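Local coordinates for iron uptake protein A2 (Synechocystis sp., PDB 2VOZ) that binds ferric iron and probably delivers it to an ABC transporter as a periplasmic substrate-binding protein, at residues Ser166-Leu171 and Arg331-Ser336. Residues are numbered along the deposited sequence; the frame is centred on the assembly and turned at random.
Sequences SNVYNL and RYQPDS
Ser336 and Gln333 both hold their first side-chain torsion near trans. Ser336 OG stands opposite its own backbone N (chi1 168°), which carries it to the carbonyl of Leu171. Gln333 CG takes the same position (chi1 -171°), and the rest of that chain runs extended past Leu171, so that its end approaches Val168. Ser336 OG donates a hydrogen bond of 2.9 Å to Leu171 O. The donor lies in the carbonyl plane, on a lone pair, with a C=O...OG angle of 110°. Ser336 has a second deposited conformer, in which this bond may not form. Leu171 supplies most of the apolar surface of 166-171. Its CD2 packs on the serine hydroxyl, 3.5 Å from Ser336 OG. Its CD1 meets Gln333 CG at 4.2 Å, the two side chains running at a slant to each other. At the far end of the glutamine, Gln333 NE2 comes within 4.0 Å of Val168 CG2. That amide is held from helix 88-96: Gln333 OE1 accepts from Arg93 NE, and NE2 donates to Gly89 O. Ala337 and Met340 of helix 333-342 extend the packing around Leu171. The contact thus joins the start of helix 168-181 to the start of the C-terminal helix. Asn167 caps the former, its OD1 accepting weak bonds from Tyr169 N and Asn170 N. Tyr169 lies on this first turn and does not touch 331-336. In this iron-free form the OH atoms of two iron ligands, Tyr169 and Tyr226, are hydrogen-bonded to each other. Chemically, aliphatic groups pack on polar side chains, with one hydrogen bond across. The buried glutamine amide has both its oxygen and its nitrogen hydrogen-bonded, so its orientation is fixed beside the hydrophobic groups.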
ATOM      1  N   SER B 166      -7.802 -23.579  18.483  1.00  9.89           N
ATOM      2  CA  SER B 166      -8.017 -23.654  17.018  1.00 10.96           C
ATOM      3  C   SER B 166      -6.798 -23.224  16.219  1.00 10.12           C
ATOM      4  O   SER B 166      -6.683 -23.519  15.016  1.00 10.75           O
ATOM      5  CB  SER B 166      -9.193 -22.740  16.617  1.00 10.81           C
ATOM      6  OG  SER B 166      -9.116 -21.463  17.260  1.00 15.02           O
ATOM      7  N   ASN B 167      -5.892 -22.491  16.844  1.00  8.84           N
ATOM      8  CA  ASN B 167      -4.799 -21.889  16.098  1.00  8.09           C
ATOM      9  C   ASN B 167      -3.722 -22.926  15.798  1.00  7.10           C
ATOM     10  O   ASN B 167      -3.357 -23.713  16.660  1.00  6.78           O
ATOM     11  CB  ASN B 167      -4.174 -20.764  16.891  1.00  9.66           C
ATOM     12  CG  ASN B 167      -2.932 -20.236  16.218  1.00  9.04           C
ATOM     13  OD1 ASN B 167      -1.838 -20.606  16.595  1.00 13.58           O
ATOM     14  ND2 ASN B 167      -3.103 -19.380  15.220  1.00 13.79           N
ATOM     15  N   VAL B 168      -3.277 -22.918  14.553  1.00  7.83           N
ATOM     16  CA  VAL B 168      -2.339 -23.959  14.101  1.00  8.22           C
ATOM     17  C   VAL B 168      -1.015 -23.943  14.827  1.00  8.72           C
ATOM     18  O   VAL B 168      -0.379 -25.015  14.987  1.00  7.20           O
ATOM     19  CB  VAL B 168      -2.150 -23.918  12.594  1.00  9.59           C
ATOM     20  CG1 VAL B 168      -1.271 -22.695  12.202  1.00 10.75           C
ATOM     21  CG2 VAL B 168      -1.582 -25.283  12.075  1.00  8.99           C
ATOM     22  N   TYR B 169      -0.543 -22.768  15.266  1.00  8.73           N
ATOM     23  CA  TYR B 169       0.708 -22.767  16.037  1.00  8.26           C
ATOM     24  C   TYR B 169       0.597 -23.596  17.327  1.00  7.66           C
ATOM     25  O   TYR B 169       1.545 -24.285  17.717  1.00  7.05           O
ATOM     26  CB  TYR B 169       1.139 -21.355  16.460  1.00  9.21           C
ATOM     27  CG  TYR B 169       1.062 -20.309  15.370  1.00 10.67           C
ATOM     28  CD1 TYR B 169       1.283 -20.629  14.041  1.00 10.64           C
ATOM     29  CD2 TYR B 169       0.777 -18.981  15.714  1.00 11.33           C
ATOM     30  CE1 TYR B 169       1.207 -19.625  13.058  1.00 13.88           C
ATOM     31  CE2 TYR B 169       0.718 -17.997  14.751  1.00 14.06           C
ATOM     32  CZ  TYR B 169       0.917 -18.329  13.453  1.00 14.36           C
ATOM     33  OH  TYR B 169       0.832 -17.316  12.514  1.00 17.80           O
ATOM     34  N   ASN B 170      -0.539 -23.497  17.994  1.00  7.68           N
ATOM     35  CA  ASN B 170      -0.808 -24.302  19.195  1.00  8.21           C
ATOM     36  C   ASN B 170      -0.968 -25.760  18.849  1.00  8.48           C
ATOM     37  O   ASN B 170      -0.407 -26.619  19.531  1.00  9.42           O
ATOM     38  CB  ASN B 170      -2.074 -23.810  19.890  1.00  8.12           C
ATOM     39  CG  ASN B 170      -1.871 -22.523  20.635  1.00 10.52           C
ATOM     40  OD1 ASN B 170      -0.738 -22.143  21.006  1.00  8.91           O
ATOM     41  ND2 ASN B 170      -2.979 -21.813  20.841  1.00 10.30           N
ATOM     42  N   LEU B 171      -1.753 -26.048  17.806  1.00  8.28           N
ATOM     43  CA  LEU B 171      -1.920 -27.428  17.345  1.00  8.90           C
ATOM     44  C   LEU B 171      -0.541 -28.059  17.117  1.00  8.72           C
ATOM     45  O   LEU B 171      -0.283 -29.176  17.546  1.00  8.36           O
ATOM     46  CB  LEU B 171      -2.716 -27.464  16.033  1.00  9.34           C
ATOM     47  CG  LEU B 171      -4.245 -27.308  16.193  1.00 10.58           C
ATOM     48  CD1 LEU B 171      -4.941 -27.061  14.852  1.00 14.37           C
ATOM     49  CD2 LEU B 171      -4.840 -28.511  16.892  1.00 14.82           C
ATOM     50  N   ARG B 331       1.570 -34.684  11.477  1.00 11.28           N
ATOM     51  CA  ARG B 331       1.191 -36.088  11.726  1.00 12.88           C
ATOM     52  C   ARG B 331       0.249 -36.200  12.931  1.00 12.10           C
ATOM     53  O   ARG B 331      -0.727 -36.944  12.883  1.00 12.18           O
ATOM     54  CB  ARG B 331       2.443 -36.941  11.939  1.00 12.43           C
ATOM     55  CG  ARG B 331       2.133 -38.402  12.275  1.00 14.22           C
ATOM     56  CD  ARG B 331       3.429 -39.196  12.533  1.00 17.68           C
ATOM     57  NE  ARG B 331       3.122 -40.514  13.093  1.00 25.76           N
ATOM     58  CZ  ARG B 331       4.036 -41.391  13.502  1.00 29.22           C
ATOM     59  NH1 ARG B 331       5.335 -41.098  13.435  1.00 30.12           N
ATOM     60  NH2 ARG B 331       3.648 -42.562  14.001  1.00 31.37           N
ATOM     61  N   TYR B 332       0.578 -35.496  14.023  1.00 10.52           N
ATOM     62  CA  TYR B 332      -0.222 -35.584  15.226  1.00  9.93           C
ATOM     63  C   TYR B 332      -1.177 -34.423  15.393  1.00 10.32           C
ATOM     64  O   TYR B 332      -1.665 -34.184  16.515  1.00  9.95           O
ATOM     65  CB  TYR B 332       0.664 -35.666  16.450  1.00 11.18           C
ATOM     66  CG  TYR B 332       1.488 -36.912  16.488  1.00  9.59           C
ATOM     67  CD1 TYR B 332       0.920 -38.116  16.906  1.00 11.85           C
ATOM     68  CD2 TYR B 332       2.817 -36.898  16.100  1.00 10.33           C
ATOM     69  CE1 TYR B 332       1.675 -39.308  16.939  1.00 13.42           C
ATOM     70  CE2 TYR B 332       3.579 -38.065  16.120  1.00 13.29           C
ATOM     71  CZ  TYR B 332       3.011 -39.248  16.567  1.00 15.81           C
ATOM     72  OH  TYR B 332       3.799 -40.378  16.583  1.00 15.51           O
ATOM     73  N   GLN B 333      -1.429 -33.682  14.320  1.00 10.09           N
ATOM     74  CA  GLN B 333      -2.455 -32.622  14.403  1.00  9.79           C
ATOM     75  C   GLN B 333      -3.868 -33.093  14.846  1.00 10.57           C
ATOM     76  O   GLN B 333      -4.500 -32.434  15.692  1.00 10.63           O
ATOM     77  CB  GLN B 333      -2.550 -31.823  13.086  1.00 10.49           C
ATOM     78  CG  GLN B 333      -3.431 -30.607  13.238  1.00 12.78           C
ATOM     79  CD  GLN B 333      -3.548 -29.796  11.978  1.00 13.48           C
ATOM     80  OE1 GLN B 333      -4.602 -29.756  11.377  1.00 15.98           O
ATOM     81  NE2 GLN B 333      -2.449 -29.161  11.555  1.00 15.42           N
ATOM     82  N   PRO B 334      -4.399 -34.187  14.254  1.00 10.73           N
ATOM     83  CA  PRO B 334      -5.745 -34.582  14.738  1.00 11.50           C
ATOM     84  C   PRO B 334      -5.765 -34.944  16.242  1.00 10.87           C
ATOM     85  O   PRO B 334      -6.699 -34.581  16.969  1.00 10.87           O
ATOM     86  CB  PRO B 334      -6.094 -35.805  13.874  1.00 11.48           C
ATOM     87  CG  PRO B 334      -5.202 -35.718  12.664  1.00 12.62           C
ATOM     88  CD  PRO B 334      -3.933 -35.059  13.159  1.00 11.45           C
ATOM     89  N   ASP B 335      -4.710 -35.615  16.680  1.00 10.16           N
ATOM     90  CA  ASP B 335      -4.535 -36.025  18.066  1.00  9.89           C
ATOM     91  C   ASP B 335      -4.488 -34.780  18.963  1.00  9.77           C
ATOM     92  O   ASP B 335      -5.076 -34.768  20.038  1.00  8.14           O
ATOM     93  CB  ASP B 335      -3.236 -36.821  18.210  1.00 11.24           C
ATOM     94  CG  ASP B 335      -3.047 -37.914  17.088  1.00 15.88           C
ATOM     95  OD1 ASP B 335      -2.911 -39.075  17.508  1.00 17.76           O
ATOM     96  OD2 ASP B 335      -3.000 -37.641  15.829  1.00 17.52           O
ATOM     97  N   SER B 336      -3.769 -33.761  18.502  1.00  9.04           N
ATOM     98  CA  SER B 336      -3.589 -32.500  19.238  0.50  9.14           C
ATOM     99  C   SER B 336      -4.934 -31.795  19.418  1.00  9.31           C
ATOM    100  O   SER B 336      -5.256 -31.307  20.494  1.00  8.96           O
ATOM    101  CB  SER B 336      -2.623 -31.607  18.447  0.50  9.91           C
ATOM    102  OG  SER B 336      -2.613 -30.287  18.948  0.50  9.99           O
TER